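Local coordinates for protein gamma-glutamyltranspeptidase (Ggt) (Helicobacter pylori 26695, PDB 5BPK) that probably cleaves gamma-glutamyl compounds and transfers the gamma-glutamyl group to water or another acceptor, as gamma-glutamyltranspeptidases of the Ntn-hydrolase clan do, and here binds a small amino-acid ligand, at residues 77-82 with 103-108; 113-118 with 164-169. All coordinates share one frame; numbering follows the deposited sequence.

Contact 1 of 2, residues 77-82 with 103-108. With EDO (1,2-ethanediol), chain V.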
loop_
_atom_site.group_PDB
_atom_site.type_symbol
_atom_site.label_atom_id
_atom_site.label_comp_id
_atom_site.label_asym_id
_atom_site.label_seq_id
_atom_site.Cartn_x
_atom_site.Cartn_y
_atom_site.Cartn_z
ATOM N N THR B 77 -2.101 -5.208 7.210
ATOM C CA THR B 77 -2.291 -6.457 7.939
ATOM C C THR B 77 -2.237 -6.247 9.442
ATOM O O THR B 77 -1.454 -5.438 9.957
ATOM C CB THR B 77 -1.225 -7.492 7.499
ATOM O OG1 THR B 77 -1.337 -7.705 6.081
ATOM C CG2 THR B 77 -1.376 -8.841 8.224
ATOM N N ILE B 78 -3.057 -7.025 10.134
ATOM C CA ILE B 78 -3.021 -7.131 11.582
ATOM C C ILE B 78 -2.893 -8.617 11.923
ATOM O O ILE B 78 -3.629 -9.449 11.383
ATOM C CB ILE B 78 -4.283 -6.527 12.234
ATOM C CG1 ILE B 78 -4.353 -5.024 11.950
ATOM C CG2 ILE B 78 -4.294 -6.806 13.731
ATOM C CD1 ILE B 78 -5.665 -4.374 12.356
ATOM N N VAL B 79 -1.948 -8.944 12.797
ATOM C CA VAL B 79 -1.792 -10.304 13.292
ATOM C C VAL B 79 -2.284 -10.321 14.730
ATOM O O VAL B 79 -1.938 -9.434 15.518
ATOM C CB VAL B 79 -0.330 -10.790 13.217
ATOM C CG1 VAL B 79 -0.202 -12.234 13.697
ATOM C CG2 VAL B 79 0.193 -10.674 11.785
ATOM N N LEU B 80 -3.101 -11.320 15.054
ATOM C CA LEU B 80 -3.662 -11.476 16.396
ATOM C C LEU B 80 -3.099 -12.703 17.074
ATOM O O LEU B 80 -2.807 -13.705 16.427
ATOM C CB LEU B 80 -5.191 -11.602 16.342
ATOM C CG LEU B 80 -5.925 -10.510 15.564
ATOM C CD1 LEU B 80 -7.412 -10.869 15.410
ATOM C CD2 LEU B 80 -5.756 -9.149 16.228
ATOM N N LYS B 81 -2.982 -12.608 18.394
ATOM C CA LYS B 81 -2.609 -13.728 19.242
ATOM C C LYS B 81 -3.704 -13.819 20.295
ATOM O O LYS B 81 -3.908 -12.876 21.049
ATOM C CB LYS B 81 -1.239 -13.473 19.868
ATOM C CG LYS B 81 -0.750 -14.568 20.823
ATOM C CD LYS B 81 0.615 -14.205 21.391
ATOM C CE LYS B 81 1.168 -15.287 22.307
ATOM N NZ LYS B 81 2.526 -14.931 22.823
ATOM N N ASN B 82 -4.450 -14.921 20.297
ATOM C CA ASN B 82 -5.595 -15.085 21.206
ATOM C C ASN B 82 -6.622 -13.951 21.028
ATOM O O ASN B 82 -7.149 -13.405 22.003
ATOM C CB ASN B 82 -5.118 -15.180 22.664
ATOM C CG ASN B 82 -4.111 -16.312 22.887
ATOM O OD1 ASN B 82 -3.070 -16.121 23.526
ATOM N ND2 ASN B 82 -4.419 -17.488 22.362
ATOM N N GLN B 103 7.698 -11.312 5.002
ATOM C CA GLN B 103 8.999 -11.482 5.616
ATOM C C GLN B 103 9.038 -10.882 7.019
ATOM O O GLN B 103 9.570 -11.503 7.944
ATOM C CB GLN B 103 10.105 -10.934 4.695
ATOM C CG GLN B 103 10.364 -11.873 3.522
ATOM C CD GLN B 103 11.258 -11.296 2.450
ATOM O OE1 GLN B 103 12.488 -11.494 2.477
ATOM N NE2 GLN B 103 10.658 -10.565 1.496
ATOM N N VAL B 104 8.444 -9.705 7.194
ATOM C CA VAL B 104 8.412 -9.069 8.515
ATOM C C VAL B 104 7.660 -9.959 9.502
ATOM O O VAL B 104 8.133 -10.220 10.617
ATOM C CB VAL B 104 7.800 -7.653 8.466
ATOM C CG1 VAL B 104 7.625 -7.075 9.878
ATOM C CG2 VAL B 104 8.664 -6.732 7.611
ATOM N N ILE B 105 6.500 -10.450 9.078
ATOM C CA ILE B 105 5.704 -11.329 9.923
ATOM C C ILE B 105 6.451 -12.621 10.294
ATOM O O ILE B 105 6.469 -13.024 11.462
ATOM C CB ILE B 105 4.343 -11.666 9.272
ATOM C CG1 ILE B 105 3.493 -10.400 9.160
ATOM C CG2 ILE B 105 3.620 -12.748 10.087
ATOM C CD1 ILE B 105 2.210 -10.580 8.382
ATOM N N SER B 106 7.050 -13.265 9.300
ATOM C CA SER B 106 7.828 -14.482 9.512
ATOM C C SER B 106 9.015 -14.216 10.425
ATOM O O SER B 106 9.331 -15.034 11.285
ATOM C CB SER B 106 8.316 -15.032 8.166
ATOM O OG SER B 106 9.220 -16.116 8.319
ATOM N N ASN B 107 9.690 -13.083 10.228
ATOM C CA ASN B 107 10.851 -12.764 11.059
ATOM C C ASN B 107 10.488 -12.715 12.545
ATOM O O ASN B 107 11.251 -13.168 13.397
ATOM C CB ASN B 107 11.492 -11.452 10.621
ATOM C CG ASN B 107 12.257 -11.576 9.308
ATOM O OD1 ASN B 107 12.601 -12.683 8.871
ATOM N ND2 ASN B 107 12.528 -10.429 8.669
ATOM N N VAL B 108 9.334 -12.141 12.864
ATOM C CA VAL B 108 8.847 -12.193 14.234
ATOM C C VAL B 108 8.433 -13.613 14.668
ATOM O O VAL B 108 8.903 -14.120 15.687
ATOM C CB VAL B 108 7.665 -11.231 14.457
ATOM C CG1 VAL B 108 7.114 -11.374 15.899
ATOM C CG2 VAL B 108 8.087 -9.793 14.164
HETATM C C1 EDO V . 10.854 -16.960 5.389
HETATM O O1 EDO V . 10.938 -15.807 6.241
HETATM C C2 EDO V . 12.124 -17.163 4.570
HETATM O O2 EDO V . 13.173 -17.575 5.440
#
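Thr77 and Val79 stand on one face of strand 77-81 and meet Ile105, while Ile78 between them points to the other face. The strand belongs to a sheet of the Ntn-hydrolase fold, and helix 96-109 lies on the face to which Thr77 and Val79 point. At one edge strand 77-81 bonds to strand 84-89; at the other it pairs antiparallel with a strand of the partner chain, so the sheet continues across that interface.

Ile105 reaches the strand mainly with CD1, the end of its longer branch, and the rest of the side chain stands behind it. Its CG1 lies anti to the carbonyl carbon (chi1 -65°), and the extended chain beyond delivers CD1 to two methyls. CD1 is 4.0 Å from CG2 of Thr77 and 4.0 Å from CG2 of Val79, and those two methyls lie 4.3 Å from each other. The packing is purely apolar and buried. The hydroxyl of Thr77 is used elsewhere: OG1 donates to Ser75 O and also bonds to Ser278 OG of the partner chain. One residue further along the helix, Ser106 OG bonds to Asp110 OD2 and accepts from O1 of an ethanediol, probably picked up from the crystallisation liquor, at 2.7 Å.

Contact 2 of 2, residues 113-118 with 164-169. With EDO (1,2-ethanediol), chain S.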
loop_
_atom_site.group_PDB
_atom_site.type_symbol
_atom_site.label_atom_id
_atom_site.label_comp_id
_atom_site.label_asym_id
_atom_site.label_seq_id
_atom_site.Cartn_x
_atom_site.Cartn_y
_atom_site.Cartn_z
ATOM N N MET B 113 12.562 -12.416 16.062
ATOM C CA MET B 113 13.106 -11.070 15.980
ATOM C C MET B 113 12.180 -10.091 16.670
ATOM O O MET B 113 10.958 -10.264 16.618
ATOM C CB MET B 113 13.271 -10.648 14.520
ATOM C CG MET B 113 14.361 -11.395 13.804
ATOM S SD MET B 113 14.738 -10.646 12.232
ATOM C CE MET B 113 15.553 -12.003 11.410
ATOM N N ASN B 114 12.758 -9.065 17.311
ATOM C CA ASN B 114 11.974 -7.916 17.732
ATOM C C ASN B 114 11.527 -7.134 16.491
ATOM O O ASN B 114 11.950 -7.423 15.364
ATOM C CB ASN B 114 12.676 -7.063 18.809
ATOM C CG ASN B 114 13.803 -6.193 18.280
ATOM O OD1 ASN B 114 13.730 -5.621 17.187
ATOM N ND2 ASN B 114 14.844 -6.035 19.101
ATOM N N ILE B 115 10.602 -6.206 16.664
ATOM C CA ILE B 115 9.991 -5.585 15.493
ATOM C C ILE B 115 10.976 -4.734 14.693
ATOM O O ILE B 115 10.853 -4.643 13.467
ATOM C CB ILE B 115 8.693 -4.806 15.850
ATOM C CG1 ILE B 115 7.866 -4.510 14.596
ATOM C CG2 ILE B 115 8.985 -3.525 16.653
ATOM C CD1 ILE B 115 7.479 -5.753 13.821
ATOM N N SER B 116 11.962 -4.131 15.367
ATOM C CA SER B 116 13.016 -3.396 14.666
ATOM C C SER B 116 13.899 -4.313 13.811
ATOM O O SER B 116 14.194 -4.012 12.648
ATOM C CB SER B 116 13.874 -2.597 15.645
ATOM O OG SER B 116 14.880 -1.902 14.952
ATOM N N GLU B 117 14.318 -5.426 14.405
ATOM C CA GLU B 117 15.090 -6.443 13.697
ATOM C C GLU B 117 14.297 -7.013 12.510
ATOM O O GLU B 117 14.829 -7.158 11.389
ATOM C CB GLU B 117 15.481 -7.563 14.650
ATOM C CG GLU B 117 16.484 -7.140 15.723
ATOM C CD GLU B 117 16.636 -8.172 16.841
ATOM O OE1 GLU B 117 15.656 -8.871 17.190
ATOM O OE2 GLU B 117 17.751 -8.282 17.375
ATOM N N ALA B 118 13.027 -7.327 12.753
ATOM C CA ALA B 118 12.172 -7.901 11.716
ATOM C C ALA B 118 12.039 -6.972 10.509
ATOM O O ALA B 118 11.975 -7.441 9.366
ATOM C CB ALA B 118 10.795 -8.246 12.278
ATOM N N VAL B 164 8.336 -0.303 5.684
ATOM C CA VAL B 164 7.432 -0.838 6.677
ATOM C C VAL B 164 7.388 0.034 7.926
ATOM O O VAL B 164 8.418 0.383 8.491
ATOM C CB VAL B 164 7.862 -2.258 7.085
ATOM C CG1 VAL B 164 6.950 -2.809 8.209
ATOM C CG2 VAL B 164 7.880 -3.192 5.870
ATOM N N ASN B 165 6.175 0.392 8.332
ATOM C CA ASN B 165 5.923 0.976 9.626
ATOM C C ASN B 165 5.076 -0.036 10.372
ATOM O O ASN B 165 3.975 -0.373 9.930
ATOM C CB ASN B 165 5.240 2.328 9.467
ATOM C CG ASN B 165 6.134 3.316 8.776
ATOM O OD1 ASN B 165 7.233 3.600 9.264
ATOM N ND2 ASN B 165 5.702 3.822 7.621
ATOM N N ALA B 166 5.615 -0.553 11.469
ATOM C CA ALA B 166 5.023 -1.688 12.147
ATOM C C ALA B 166 5.012 -1.519 13.669
ATOM O O ALA B 166 5.864 -0.826 14.242
ATOM C CB ALA B 166 5.741 -2.967 11.748
ATOM N N ILE B 167 4.028 -2.153 14.300
ATOM C CA ILE B 167 3.860 -2.145 15.751
ATOM C C ILE B 167 3.705 -3.570 16.243
ATOM O O ILE B 167 3.018 -4.377 15.604
ATOM C CB ILE B 167 2.614 -1.336 16.195
ATOM C CG1 ILE B 167 2.722 0.124 15.772
ATOM C CG2 ILE B 167 2.405 -1.444 17.703
ATOM C CD1 ILE B 167 1.390 0.906 15.857
ATOM N N GLN B 168 4.393 -3.886 17.343
ATOM C CA GLN B 168 4.164 -5.112 18.078
ATOM C C GLN B 168 3.609 -4.755 19.453
ATOM O O GLN B 168 4.105 -3.838 20.123
ATOM C CB GLN B 168 5.450 -5.934 18.201
ATOM C CG GLN B 168 5.287 -7.262 18.923
ATOM C CD GLN B 168 6.588 -8.017 19.083
ATOM O OE1 GLN B 168 7.588 -7.461 19.538
ATOM N NE2 GLN B 168 6.579 -9.292 18.735
ATOM N N VAL B 169 2.591 -5.501 19.879
ATOM C CA VAL B 169 1.948 -5.261 21.168
ATOM C C VAL B 169 2.093 -6.517 22.024
ATOM O O VAL B 169 1.771 -7.631 21.582
ATOM C CB VAL B 169 0.466 -4.889 21.017
ATOM C CG1 VAL B 169 -0.147 -4.580 22.367
ATOM C CG2 VAL B 169 0.308 -3.703 20.083
HETATM C C1 EDO S . 14.228 1.401 14.709
HETATM O O1 EDO S . 13.925 0.727 13.467
HETATM C C2 EDO S . 12.931 1.802 15.400
HETATM O O2 EDO S . 12.141 2.649 14.562
HETATM O O HOH W 1 9.258 -10.598 18.723
HETATM O O HOH W 2 9.527 -5.751 19.313
#
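A capped helix start laid on a strand makes this contact: Ile115, in the first turn of helix 115-120, packs on Ala166 and Gln168 of strand 166-171. Ile115 CG1 and CD1 both lie 3.9 Å from Ala166 CB, so the methyl of the alanine meets the branch along its length. The CB atoms of Ile115 and Gln168 come together at 4.2 Å.

Beyond its CB, Gln168 runs out fully extended, its CG anti to the backbone N (chi1 -178°), and carries the amide to the helix start. Two waters complete the reach. One accepts from Gln168 NE2 at 3.0 Å and donates to Met113 O; the other donates to Gln168 OE1 at 2.6 Å and accepts from Ile115 N at 2.9 Å. The opposite senses of the two bonds tell the oxygen end of the amide from the nitrogen end. In the Ntn-hydrolase fold this is one of the places where a helix of an outer layer lies on one of the two central sheets, and Tyr179 of strand 176-181 also touches Ile115.

Asn114 and Glu117 form a capping box. Glu117 N donates to Asn114 OD1 at 2.9 Å, nearly straight at 173° though tilted 28° from the carbonyl plane. In return Asn114 N gives its hydrogen to the anti lone pair of Glu117 OE1, 2.9 Å away.

In the fold
From the N terminus, the chain first lays down strands 2-8 and 13-19, then reaches strand 77-81. Contact 1 closes the excursion through strand 84-89 and the first part of helix 96-109, bringing the helix back beside strand 77-81, one strand before its own predecessor 84-89. The chain then turns into helix 115-120, and contact 2 closes a longer loop that returns through helix 142-151 to strand 166-171. The two loops follow in series, neither nesting nor crossing. Their centres are about 9 Å apart, and both reach the same antiparallel sheet, to which this chain gives four strands. The helices are tied directly: Asn107 probably bonds to Met113 and Ala118, and Val108 packs on Gln168 and Ala118.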